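Local coordinates for retropepsin-like aspartic endopeptidase domain-containing protein (PDB 2PMA) that is of unknown function but is probably related to retropepsin-like aspartic endopeptidases, at residues A31-V36 with Y119-G124; I89-V94 with L111-R116. All blocks are in the same frame, centred on the assembly; numbering follows the deposited sequence.

Two pieces of one curled beta sheet illustrate how strand pairing changes between its buried centre and a more peripheral, partly buried place. The centre of contact 1 lies about 5 Å, and that of contact 2 about 11 Å, from the centre of the chain. Contact 1 is mostly buried and held by reciprocal backbone bonds. Contact 2 closes the open end of a hairpin; a proline interrupts the ladder there, and an arginine side chain supplies the bond to one carbonyl, while Pro92, Val94 and Leu111 pack in the buried part. Strand 31-43 of contact 1 lies parallel beside strand 103-112 of contact 2, with Leu33 O 2.9 Å from Thr112 N, probably a hydrogen bond.

Contact 1: residues A31-V36 with Y119-G124; sequences ASLHAV and YPLLLG
Strand 31-34 and the short strand 121-123 form an antiparallel pair in the core sheet, with Ser32 facing Leu122 as a hydrogen-bonded pair. Ser32 N donates to Leu122 O at 2.9 Å, and Leu122 N returns the bond to Ser32 O at 2.8 Å. Beyond this ring, His34 N reaches Pro120 O at 3.2 Å. A water donates to both His34 O and Pro120 O, so this last carbonyl receives two donors just where the second strand begins.

The short strand also runs parallel to strand 18-24 and so lies between it and strand 31-43, consistent with the psi-shaped motif of retropepsin-like proteases. Leu122 touches Asp25, the first residue of an Asp-Thr-Gly sequence of the kind that carries the catalytic aspartate in that family.

On the buried face, Leu33 and Leu121 form a non-hydrogen-bonded pair. With CG anti to the backbone N (chi1 177°), Leu121 brings CD1 to 4.2 Å from Leu33 CB and to 3.4 Å from Ser32 O. Leu13 packs against both leucines. On the opposite face, Ser32 OG lies 3.5 Å from Leu122 CB. Nearer the helix start at Gly124, Ala31 CB meets Leu123 CD2 at 4.2 Å.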
# COMPACT_ATOMS: atom_id res chain seq x y z
N ALA A 31 4.83 -3.46 3.19
CA ALA A 31 4.22 -2.81 1.99
C ALA A 31 4.62 -1.32 2.03
O ALA A 31 4.91 -0.80 3.12
CB ALA A 31 2.70 -2.96 2.02
N SER A 32 4.68 -0.67 0.87
CA SER A 32 5.11 0.73 0.83
C SER A 32 4.32 1.45 -0.25
O SER A 32 3.92 0.85 -1.27
CB SER A 32 6.61 0.86 0.56
OG SER A 32 6.98 0.19 -0.62
N LEU A 33 4.08 2.72 -0.01
CA LEU A 33 3.30 3.55 -0.90
C LEU A 33 3.94 4.93 -0.97
O LEU A 33 4.20 5.55 0.09
CB LEU A 33 1.89 3.71 -0.29
CG LEU A 33 0.90 4.68 -0.98
CD1 LEU A 33 0.51 4.24 -2.44
CD2 LEU A 33 -0.39 4.82 -0.15
N HIS A 34 4.20 5.44 -2.17
CA HIS A 34 4.75 6.80 -2.24
C HIS A 34 3.68 7.83 -1.86
O HIS A 34 2.57 7.84 -2.42
CB HIS A 34 5.36 7.11 -3.60
CG HIS A 34 5.88 8.51 -3.70
ND1 HIS A 34 5.52 9.36 -4.71
CD2 HIS A 34 6.67 9.23 -2.86
CE1 HIS A 34 6.12 10.54 -4.53
NE2 HIS A 34 6.80 10.49 -3.41
N ALA A 35 4.01 8.68 -0.91
CA ALA A 35 3.04 9.64 -0.44
C ALA A 35 3.84 10.88 -0.10
O ALA A 35 5.02 10.81 0.28
CB ALA A 35 2.29 9.13 0.82
N VAL A 36 3.21 12.01 -0.28
CA VAL A 36 3.83 13.34 0.04
C VAL A 36 2.95 14.19 0.99
O VAL A 36 1.78 13.85 1.21
CB VAL A 36 4.13 14.12 -1.26
CG1 VAL A 36 5.07 13.29 -2.17
CG2 VAL A 36 2.84 14.41 -2.04
N TYR A 119 6.19 1.29 -9.93
CA TYR A 119 4.90 0.96 -9.29
C TYR A 119 4.74 1.75 -7.98
O TYR A 119 5.60 1.67 -7.10
CB TYR A 119 4.84 -0.54 -8.97
CG TYR A 119 5.10 -1.37 -10.19
CD1 TYR A 119 6.33 -1.99 -10.39
CD2 TYR A 119 4.14 -1.46 -11.20
CE1 TYR A 119 6.57 -2.74 -11.54
CE2 TYR A 119 4.38 -2.19 -12.35
CZ TYR A 119 5.59 -2.83 -12.51
OH TYR A 119 5.81 -3.54 -13.66
N PRO A 120 3.67 2.54 -7.89
CA PRO A 120 3.46 3.41 -6.73
C PRO A 120 3.18 2.66 -5.42
O PRO A 120 3.35 3.26 -4.35
CB PRO A 120 2.24 4.28 -7.15
CG PRO A 120 1.54 3.47 -8.13
CD PRO A 120 2.58 2.68 -8.89
N LEU A 121 2.75 1.40 -5.51
CA LEU A 121 2.37 0.62 -4.32
C LEU A 121 3.14 -0.70 -4.39
O LEU A 121 3.18 -1.33 -5.45
CB LEU A 121 0.86 0.33 -4.33
CG LEU A 121 0.29 -0.54 -3.19
CD1 LEU A 121 0.62 0.02 -1.80
CD2 LEU A 121 -1.25 -0.75 -3.35
N LEU A 122 3.78 -1.09 -3.30
CA LEU A 122 4.46 -2.39 -3.25
C LEU A 122 3.79 -3.15 -2.11
O LEU A 122 3.67 -2.63 -0.99
CB LEU A 122 5.93 -2.15 -2.99
CG LEU A 122 6.91 -3.32 -3.00
CD1 LEU A 122 8.31 -2.75 -3.24
CD2 LEU A 122 6.84 -4.11 -1.67
N LEU A 123 3.35 -4.38 -2.38
CA LEU A 123 2.76 -5.23 -1.36
C LEU A 123 3.78 -6.31 -1.05
O LEU A 123 4.18 -7.05 -1.93
CB LEU A 123 1.46 -5.85 -1.91
CG LEU A 123 0.39 -4.83 -2.30
CD1 LEU A 123 -0.81 -5.62 -2.86
CD2 LEU A 123 -0.03 -3.96 -1.05
N GLY A 124 4.22 -6.38 0.21
CA GLY A 124 5.25 -7.33 0.60
C GLY A 124 4.60 -8.57 1.19
O GLY A 124 3.39 -8.79 1.01
O HOH W 1 2.30 6.24 -4.68

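Contact 2: residues I89-V94 with L111-R116; sequences IKRPVV and LTNRKR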
# COMPACT_ATOMS: atom_id res chain seq x y z
N ILE A 89 16.81 5.16 7.04
CA ILE A 89 15.83 6.24 7.13
C ILE A 89 14.61 5.63 7.83
O ILE A 89 14.20 4.54 7.46
CB ILE A 89 15.54 6.66 5.64
CG1 ILE A 89 16.68 7.55 5.10
CG2 ILE A 89 14.23 7.37 5.45
CD1 ILE A 89 16.87 8.88 5.86
N LYS A 90 14.04 6.31 8.83
CA LYS A 90 12.77 5.82 9.43
C LYS A 90 11.63 6.45 8.69
O LYS A 90 11.66 7.67 8.48
CB LYS A 90 12.69 6.21 10.91
CG LYS A 90 13.63 5.37 11.78
CD LYS A 90 13.48 5.72 13.26
CE LYS A 90 13.41 4.39 14.06
NZ LYS A 90 13.27 4.53 15.56
N ARG A 91 10.62 5.64 8.33
CA ARG A 91 9.40 6.14 7.71
C ARG A 91 8.19 5.70 8.53
O ARG A 91 8.27 4.68 9.29
CB ARG A 91 9.28 5.62 6.28
CG ARG A 91 10.43 6.16 5.31
CD ARG A 91 10.52 7.70 5.22
NE ARG A 91 9.21 8.28 4.92
CZ ARG A 91 8.77 9.42 5.43
NH1 ARG A 91 7.54 9.83 5.14
NH2 ARG A 91 9.55 10.15 6.26
N PRO A 92 7.09 6.46 8.41
CA PRO A 92 5.93 6.15 9.21
C PRO A 92 5.13 5.01 8.57
O PRO A 92 5.10 4.86 7.32
CB PRO A 92 5.16 7.50 9.23
CG PRO A 92 5.45 8.12 7.84
CD PRO A 92 6.88 7.65 7.54
N VAL A 93 4.44 4.27 9.42
CA VAL A 93 3.58 3.19 8.98
C VAL A 93 2.15 3.54 9.32
O VAL A 93 1.84 3.90 10.47
CB VAL A 93 3.90 1.92 9.76
CG1 VAL A 93 3.01 0.77 9.24
CG2 VAL A 93 5.41 1.57 9.68
N VAL A 94 1.26 3.40 8.34
CA VAL A 94 -0.18 3.70 8.55
C VAL A 94 -1.01 2.50 8.12
O VAL A 94 -0.52 1.64 7.38
CB VAL A 94 -0.68 4.94 7.72
CG1 VAL A 94 0.06 6.19 8.22
CG2 VAL A 94 -0.50 4.73 6.19
N LEU A 111 5.00 4.86 4.35
CA LEU A 111 4.82 5.97 3.43
C LEU A 111 6.18 6.43 3.00
O LEU A 111 6.95 6.90 3.85
CB LEU A 111 4.07 7.11 4.14
CG LEU A 111 2.65 6.79 4.60
CD1 LEU A 111 1.95 8.03 5.18
CD2 LEU A 111 1.80 6.19 3.46
N THR A 112 6.50 6.29 1.72
CA THR A 112 7.91 6.46 1.32
C THR A 112 8.08 7.67 0.47
O THR A 112 7.15 8.08 -0.22
CB THR A 112 8.42 5.23 0.51
OG1 THR A 112 7.48 4.97 -0.54
CG2 THR A 112 8.51 4.01 1.41
N ASN A 113 9.31 8.19 0.47
CA ASN A 113 9.62 9.50 -0.10
C ASN A 113 10.09 9.42 -1.55
O ASN A 113 10.09 10.43 -2.23
CB ASN A 113 10.77 10.16 0.71
CG ASN A 113 10.38 10.46 2.15
OD1 ASN A 113 11.22 10.45 3.09
ND2 ASN A 113 9.12 10.72 2.34
N ARG A 114 10.51 8.23 -2.00
CA ARG A 114 11.09 8.13 -3.33
C ARG A 114 10.03 8.23 -4.43
O ARG A 114 9.04 7.49 -4.41
CB ARG A 114 11.94 6.87 -3.48
CG ARG A 114 12.84 6.89 -4.71
CD ARG A 114 14.13 7.69 -4.48
NE ARG A 114 14.48 8.50 -5.65
CZ ARG A 114 14.05 9.74 -5.88
NH1 ARG A 114 14.44 10.39 -6.97
NH2 ARG A 114 13.23 10.35 -5.02
N LYS A 115 10.26 9.16 -5.36
CA LYS A 115 9.41 9.40 -6.53
C LYS A 115 9.98 8.74 -7.80
O LYS A 115 9.40 8.88 -8.88
CB LYS A 115 9.21 10.91 -6.75
CG LYS A 115 8.13 11.25 -7.82
CD LYS A 115 7.63 12.71 -7.76
CE LYS A 115 6.24 12.82 -7.07
NZ LYS A 115 6.34 13.11 -5.61
N ARG A 116 11.11 8.03 -7.65
CA ARG A 116 11.68 7.19 -8.70
C ARG A 116 11.26 5.74 -8.44
O ARG A 116 11.58 5.16 -7.40
CB ARG A 116 13.21 7.36 -8.76
CG ARG A 116 14.05 6.08 -8.84
CD ARG A 116 14.68 5.75 -7.48
NE ARG A 116 14.95 4.33 -7.29
CZ ARG A 116 14.26 3.52 -6.49
NH1 ARG A 116 13.24 3.97 -5.78
NH2 ARG A 116 14.60 2.24 -6.39
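Arg91 and Leu111 are joined by polar bonds that make good what a proline takes from a regular strand pair. Leu111 N donates to Pro92 O at 3.0 Å, but the ring nitrogen of Pro92 has no hydrogen with which to answer. The preceding side chain does so instead. Arg91 NE donates to Leu111 O at 2.9 Å, approaching in the carbonyl plane, while the oxygen sits at the guanidinium edge. NH1 of Arg91 adds a weak bond to the same Leu111 O at 3.3 Å, and may help to hold the group's rotation. Bends at chi2 (-57°) and chi3 (-51°) fold the arginine chain back so that its head stays beside its own strand.

The guanidinium also has a neighbour over each face. Asn113 places ND2 over the rim of one face, its amide plane turned 48° from the guanidinium. Here ND2 and Arg91 NH1 are both donors, so their 3.3 Å approach is packing and not a bond. On the opposite face, CD of Pro92 lies 3.2 Å above the centre of the Arg91 guanidinium plane.

Apolar packing takes over farther into the protein. Leu111 CB meets Pro92 CG at 4.1 Å, and its two methyls then meet the two branches of Val94, the side chains crossing at about a right angle: Leu111 CD2 lies 3.9 Å from Val94 CG2, and Leu111 CD1 lies 4.0 Å from Val94 CG1. Phe51 of strand 46-55 touches both Val94 and Leu111, tying this cluster to the rest of the sheet. All of this belongs to the open end of the beta hairpin formed by strands 90-100 and 103-112, a structural part of the curled sheet of this retropepsin-like domain.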